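Local coordinates for protein fatty acid synthase 1, isoform A (Drosophila melanogaster, PDB 6FN6) that carries the dehydratase, enoylreductase and ketoreductase steps of a multifunctional synthase that probably builds long-chain saturated fatty acids from acetyl-CoA and malonyl-CoA with NADPH, at residues 143-155 / 163-176. Residues are numbered along the deposited sequence; the frame is centred on the assembly and turned at random.
Sequences YDYGGIFRGIVRS and KLQWVDNWISFMDT
Phe149 lies against the first turns of helix 170-183: CA of Ser172 stands 4.0 Å above one face of its ring, offset toward the rim, while CG2 of Ile171 approaches CZ. Ile148 CD1 packs 3.8 Å from Ser172 CB and reaches the amide of Asn169, because CG1 sits between the backbone N and the carbonyl carbon (chi1 62°). That amide caps the helix, Asn169 OD1 accepting a nearly straight bond from Ser172 N (2.7 Å). Next to this layer Gly151 is wedged between CG2 of Thr176 and the aliphatic part of Gln165, whose CG lies 3.5 Å from Gly151 CA; an alanine in place of Gln165 would probably open a gap over Gly151, where CG now lies. Ile152 CG1 and Leu164 CD2 run side by side. The polar edge is a short antiparallel ladder: Gly151 O accepts from Gln165 N (2.9 Å) in the carbonyl plane, and Arg154 O from Lys163 N. Val153 and Arg154 both face Lys163, a classic beta bulge, their N-H groups making only weak bonds to Lys163 O. The hairpin of strands 152-155 and 161-164 leads through the loop 165-169 into the helix of the predicted C-terminal hotdog fold. Here Asp175, the predicted proton donor, bonds Gln179 and touches His24 of strand 24-26, with helix 34-48 alongside; Arg154 forms a salt bridge to Glu128 and Tyr145 packs on helix 131-141.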
loop_
_atom_site.group_PDB
_atom_site.type_symbol
_atom_site.label_atom_id
_atom_site.label_comp_id
_atom_site.label_asym_id
_atom_site.label_seq_id
_atom_site.Cartn_x
_atom_site.Cartn_y
_atom_site.Cartn_z
ATOM N N TYR A 143 -30.405 10.844 12.315
ATOM C CA TYR A 143 -30.491 9.638 13.130
ATOM C C TYR A 143 -31.851 9.531 13.809
ATOM O O TYR A 143 -32.225 10.396 14.601
ATOM C CB TYR A 143 -29.397 9.618 14.196
ATOM C CG TYR A 143 -27.995 9.816 13.672
ATOM C CD1 TYR A 143 -27.236 8.737 13.237
ATOM C CD2 TYR A 143 -27.425 11.078 13.629
ATOM C CE1 TYR A 143 -25.950 8.914 12.763
ATOM C CE2 TYR A 143 -26.141 11.267 13.157
ATOM C CZ TYR A 143 -25.405 10.181 12.728
ATOM O OH TYR A 143 -24.125 10.373 12.256
ATOM N N ASP A 144 -32.579 8.460 13.511
ATOM C CA ASP A 144 -33.895 8.243 14.100
ATOM C C ASP A 144 -33.864 7.067 15.067
ATOM O O ASP A 144 -34.610 6.103 14.908
ATOM C CB ASP A 144 -34.923 7.991 13.000
ATOM C CG ASP A 144 -34.908 9.071 11.936
ATOM O OD1 ASP A 144 -35.423 10.176 12.202
ATOM O OD2 ASP A 144 -34.365 8.817 10.838
ATOM N N TYR A 145 -33.019 7.162 16.086
ATOM C CA TYR A 145 -32.842 6.064 17.026
ATOM C C TYR A 145 -34.098 5.843 17.863
ATOM O O TYR A 145 -34.831 6.785 18.172
ATOM C CB TYR A 145 -31.649 6.330 17.949
ATOM C CG TYR A 145 -30.305 6.321 17.251
ATOM C CD1 TYR A 145 -29.852 5.191 16.582
ATOM C CD2 TYR A 145 -29.483 7.441 17.271
ATOM C CE1 TYR A 145 -28.621 5.179 15.944
ATOM C CE2 TYR A 145 -28.249 7.438 16.638
ATOM C CZ TYR A 145 -27.827 6.306 15.977
ATOM O OH TYR A 145 -26.605 6.302 15.348
ATOM N N GLY A 146 -34.337 4.586 18.218
ATOM C CA GLY A 146 -35.479 4.214 19.029
ATOM C C GLY A 146 -35.175 3.024 19.915
ATOM O O GLY A 146 -34.167 2.343 19.728
ATOM N N GLY A 147 -36.047 2.775 20.886
ATOM C CA GLY A 147 -35.873 1.663 21.800
ATOM C C GLY A 147 -34.561 1.700 22.564
ATOM O O GLY A 147 -34.137 2.752 23.044
ATOM N N ILE A 148 -33.917 0.543 22.678
ATOM C CA ILE A 148 -32.716 0.416 23.496
ATOM C C ILE A 148 -31.525 1.132 22.858
ATOM O O ILE A 148 -30.501 1.342 23.506
ATOM C CB ILE A 148 -32.387 -1.065 23.762
ATOM C CG1 ILE A 148 -32.110 -1.807 22.449
ATOM C CG2 ILE A 148 -33.535 -1.723 24.523
ATOM C CD1 ILE A 148 -31.595 -3.219 22.641
ATOM N N PHE A 149 -31.656 1.506 21.589
ATOM C CA PHE A 149 -30.605 2.266 20.918
ATOM C C PHE A 149 -30.595 3.714 21.398
ATOM O O PHE A 149 -29.695 4.481 21.058
ATOM C CB PHE A 149 -30.776 2.214 19.397
ATOM C CG PHE A 149 -30.252 0.951 18.769
ATOM C CD1 PHE A 149 -28.938 0.876 18.336
ATOM C CD2 PHE A 149 -31.067 -0.156 18.612
ATOM C CE1 PHE A 149 -28.446 -0.280 17.758
ATOM C CE2 PHE A 149 -30.581 -1.314 18.034
ATOM C CZ PHE A 149 -29.269 -1.376 17.608
ATOM N N ARG A 150 -31.605 4.092 22.176
ATOM C CA ARG A 150 -31.600 5.385 22.844
ATOM C C ARG A 150 -30.923 5.226 24.204
ATOM O O ARG A 150 -31.524 5.491 25.245
ATOM C CB ARG A 150 -33.023 5.931 22.995
ATOM C CG ARG A 150 -33.543 6.636 21.749
ATOM C CD ARG A 150 -35.006 7.026 21.888
ATOM N NE ARG A 150 -35.226 8.024 22.932
ATOM C CZ ARG A 150 -35.418 9.323 22.712
ATOM N NH1 ARG A 150 -35.416 9.816 21.478
ATOM N NH2 ARG A 150 -35.614 10.140 23.737
ATOM N N GLY A 151 -29.664 4.796 24.181
ATOM C CA GLY A 151 -28.964 4.396 25.389
ATOM C C GLY A 151 -28.049 5.432 26.013
ATOM O O GLY A 151 -27.449 5.179 27.058
ATOM N N ILE A 152 -27.921 6.589 25.373
ATOM C CA ILE A 152 -27.170 7.691 25.967
ATOM C C ILE A 152 -28.039 8.376 27.015
ATOM O O ILE A 152 -28.933 9.155 26.682
ATOM C CB ILE A 152 -26.698 8.695 24.904
ATOM C CG1 ILE A 152 -25.792 7.998 23.885
ATOM C CG2 ILE A 152 -25.964 9.858 25.567
ATOM C CD1 ILE A 152 -25.402 8.861 22.694
ATOM N N VAL A 153 -27.772 8.073 28.280
ATOM C CA VAL A 153 -28.488 8.692 29.389
ATOM C C VAL A 153 -27.999 10.122 29.596
ATOM O O VAL A 153 -28.785 11.012 29.922
ATOM C CB VAL A 153 -28.342 7.877 30.694
ATOM C CG1 VAL A 153 -29.106 6.563 30.589
ATOM C CG2 VAL A 153 -26.883 7.617 31.014
ATOM N N ARG A 154 -26.699 10.337 29.416
ATOM C CA ARG A 154 -26.091 11.623 29.735
ATOM C C ARG A 154 -24.848 11.940 28.902
ATOM O O ARG A 154 -24.109 11.045 28.492
ATOM C CB ARG A 154 -25.732 11.643 31.223
ATOM C CG ARG A 154 -25.259 12.984 31.760
ATOM C CD ARG A 154 -25.341 13.041 33.284
ATOM N NE ARG A 154 -26.710 12.865 33.772
ATOM C CZ ARG A 154 -27.196 11.748 34.311
ATOM N NH1 ARG A 154 -26.440 10.664 34.442
ATOM N NH2 ARG A 154 -28.457 11.717 34.718
ATOM N N SER A 155 -24.641 13.229 28.651
ATOM C CA SER A 155 -23.450 13.717 27.966
ATOM C C SER A 155 -23.202 15.177 28.318
ATOM O O SER A 155 -24.145 15.949 28.477
ATOM C CB SER A 155 -23.590 13.570 26.452
ATOM O OG SER A 155 -22.571 14.294 25.780
ATOM N N LYS A 163 -22.551 9.090 29.906
ATOM C CA LYS A 163 -22.954 7.800 30.449
ATOM C C LYS A 163 -23.843 7.021 29.479
ATOM O O LYS A 163 -24.667 7.599 28.766
ATOM C CB LYS A 163 -23.668 7.995 31.787
ATOM C CG LYS A 163 -22.759 8.516 32.891
ATOM C CD LYS A 163 -22.913 7.728 34.182
ATOM C CE LYS A 163 -21.669 7.852 35.053
ATOM N NZ LYS A 163 -21.310 9.271 35.319
ATOM N N LEU A 164 -23.656 5.705 29.458
ATOM C CA LEU A 164 -24.429 4.817 28.595
ATOM C C LEU A 164 -25.098 3.737 29.438
ATOM O O LEU A 164 -24.474 3.166 30.330
ATOM C CB LEU A 164 -23.528 4.176 27.535
ATOM C CG LEU A 164 -22.479 5.092 26.895
ATOM C CD1 LEU A 164 -21.518 4.294 26.030
ATOM C CD2 LEU A 164 -23.152 6.184 26.081
ATOM N N GLN A 165 -26.365 3.451 29.157
ATOM C CA GLN A 165 -27.091 2.443 29.922
ATOM C C GLN A 165 -26.712 1.044 29.449
ATOM O O GLN A 165 -26.138 0.878 28.374
ATOM C CB GLN A 165 -28.605 2.653 29.806
ATOM C CG GLN A 165 -29.154 2.552 28.395
ATOM C CD GLN A 165 -30.641 2.853 28.333
ATOM O OE1 GLN A 165 -31.141 3.699 29.070
ATOM N NE2 GLN A 165 -31.354 2.157 27.456
ATOM N N TRP A 166 -27.016 0.046 30.273
ATOM C CA TRP A 166 -26.727 -1.344 29.946
ATOM C C TRP A 166 -27.985 -2.192 30.072
ATOM O O TRP A 166 -28.566 -2.295 31.154
ATOM C CB TRP A 166 -25.633 -1.903 30.855
ATOM C CG TRP A 166 -25.392 -3.364 30.641
ATOM C CD1 TRP A 166 -25.767 -4.386 31.463
ATOM C CD2 TRP A 166 -24.732 -3.969 29.524
ATOM N NE1 TRP A 166 -25.374 -5.590 30.928
ATOM C CE2 TRP A 166 -24.737 -5.360 29.738
ATOM C CE3 TRP A 166 -24.135 -3.467 28.364
ATOM C CZ2 TRP A 166 -24.166 -6.256 28.837
ATOM C CZ3 TRP A 166 -23.571 -4.360 27.469
ATOM C CH2 TRP A 166 -23.591 -5.736 27.710
ATOM N N VAL A 167 -28.404 -2.792 28.961
ATOM C CA VAL A 167 -29.599 -3.626 28.943
ATOM C C VAL A 167 -29.261 -5.032 28.455
ATOM O O VAL A 167 -30.054 -5.659 27.758
ATOM C CB VAL A 167 -30.703 -2.996 28.070
ATOM C CG1 VAL A 167 -31.161 -1.677 28.667
ATOM C CG2 VAL A 167 -30.212 -2.791 26.639
ATOM N N ASP A 168 -28.091 -5.528 28.846
ATOM C CA ASP A 168 -27.650 -6.864 28.461
ATOM C C ASP A 168 -27.700 -7.026 26.942
ATOM O O ASP A 168 -28.200 -8.029 26.431
ATOM C CB ASP A 168 -28.516 -7.931 29.136
ATOM C CG ASP A 168 -27.903 -9.318 29.057
ATOM O OD1 ASP A 168 -26.660 -9.428 29.135
ATOM O OD2 ASP A 168 -28.663 -10.298 28.916
ATOM N N ASN A 169 -27.176 -6.032 26.231
ATOM C CA ASN A 169 -27.181 -6.030 24.771
ATOM C C ASN A 169 -25.938 -5.310 24.246
ATOM O O ASN A 169 -25.856 -4.084 24.290
ATOM C CB ASN A 169 -28.457 -5.365 24.245
ATOM C CG ASN A 169 -28.570 -5.423 22.728
ATOM O OD1 ASN A 169 -27.678 -4.977 22.008
ATOM N ND2 ASN A 169 -29.680 -5.965 22.238
ATOM N N TRP A 170 -24.977 -6.079 23.743
ATOM C CA TRP A 170 -23.702 -5.522 23.295
ATOM C C TRP A 170 -23.841 -4.672 22.038
ATOM O O TRP A 170 -23.137 -3.675 21.884
ATOM C CB TRP A 170 -22.689 -6.643 23.052
ATOM C CG TRP A 170 -22.227 -7.311 24.311
ATOM C CD1 TRP A 170 -22.787 -8.395 24.922
ATOM C CD2 TRP A 170 -21.110 -6.927 25.122
ATOM N NE1 TRP A 170 -22.084 -8.713 26.059
ATOM C CE2 TRP A 170 -21.050 -7.827 26.203
ATOM C CE3 TRP A 170 -20.153 -5.913 25.033
ATOM C CZ2 TRP A 170 -20.070 -7.740 27.190
ATOM C CZ3 TRP A 170 -19.184 -5.830 26.014
ATOM C CH2 TRP A 170 -19.149 -6.737 27.077
ATOM N N ILE A 171 -24.735 -5.064 21.137
ATOM C CA ILE A 171 -24.923 -4.319 19.897
ATOM C C ILE A 171 -25.378 -2.895 20.203
ATOM O O ILE A 171 -24.761 -1.929 19.754
ATOM C CB ILE A 171 -25.920 -5.033 18.964
ATOM C CG1 ILE A 171 -25.347 -6.383 18.523
ATOM C CG2 ILE A 171 -26.258 -4.149 17.752
ATOM C CD1 ILE A 171 -26.315 -7.252 17.739
ATOM N N SER A 172 -26.448 -2.762 20.977
ATOM C CA SER A 172 -26.980 -1.444 21.298
ATOM C C SER A 172 -25.944 -0.634 22.067
ATOM O O SER A 172 -25.729 0.545 21.782
ATOM C CB SER A 172 -28.275 -1.557 22.106
ATOM O OG SER A 172 -28.013 -1.835 23.471
ATOM N N PHE A 173 -25.303 -1.271 23.041
ATOM C CA PHE A 173 -24.353 -0.573 23.894
ATOM C C PHE A 173 -23.176 -0.021 23.097
ATOM O O PHE A 173 -22.825 1.153 23.227
ATOM C CB PHE A 173 -23.838 -1.496 24.994
ATOM C CG PHE A 173 -22.745 -0.888 25.817
ATOM C CD1 PHE A 173 -23.042 -0.020 26.851
ATOM C CD2 PHE A 173 -21.418 -1.174 25.548
ATOM C CE1 PHE A 173 -22.037 0.550 27.606
ATOM C CE2 PHE A 173 -20.408 -0.607 26.301
ATOM C CZ PHE A 173 -20.717 0.256 27.330
ATOM N N MET A 174 -22.563 -0.865 22.273
ATOM C CA MET A 174 -21.423 -0.435 21.477
ATOM C C MET A 174 -21.857 0.614 20.456
ATOM O O MET A 174 -21.079 1.499 20.104
ATOM C CB MET A 174 -20.758 -1.632 20.787
ATOM C CG MET A 174 -19.905 -2.476 21.737
ATOM S SD MET A 174 -18.721 -3.571 20.919
ATOM C CE MET A 174 -19.815 -4.765 20.147
ATOM N N ASP A 175 -23.097 0.525 19.985
ATOM C CA ASP A 175 -23.618 1.523 19.054
ATOM C C ASP A 175 -23.692 2.900 19.710
ATOM O O ASP A 175 -23.321 3.899 19.103
ATOM C CB ASP A 175 -24.999 1.123 18.537
ATOM C CG ASP A 175 -25.520 2.077 17.475
ATOM O OD1 ASP A 175 -24.767 2.391 16.531
ATOM O OD2 ASP A 175 -26.682 2.517 17.583
ATOM N N THR A 176 -24.174 2.954 20.949
ATOM C CA THR A 176 -24.283 4.226 21.660
ATOM C C THR A 176 -22.904 4.854 21.866
ATOM O O THR A 176 -22.787 6.070 22.002
ATOM C CB THR A 176 -24.989 4.066 23.025
ATOM O OG1 THR A 176 -24.336 3.055 23.802
ATOM C CG2 THR A 176 -26.448 3.692 22.826
#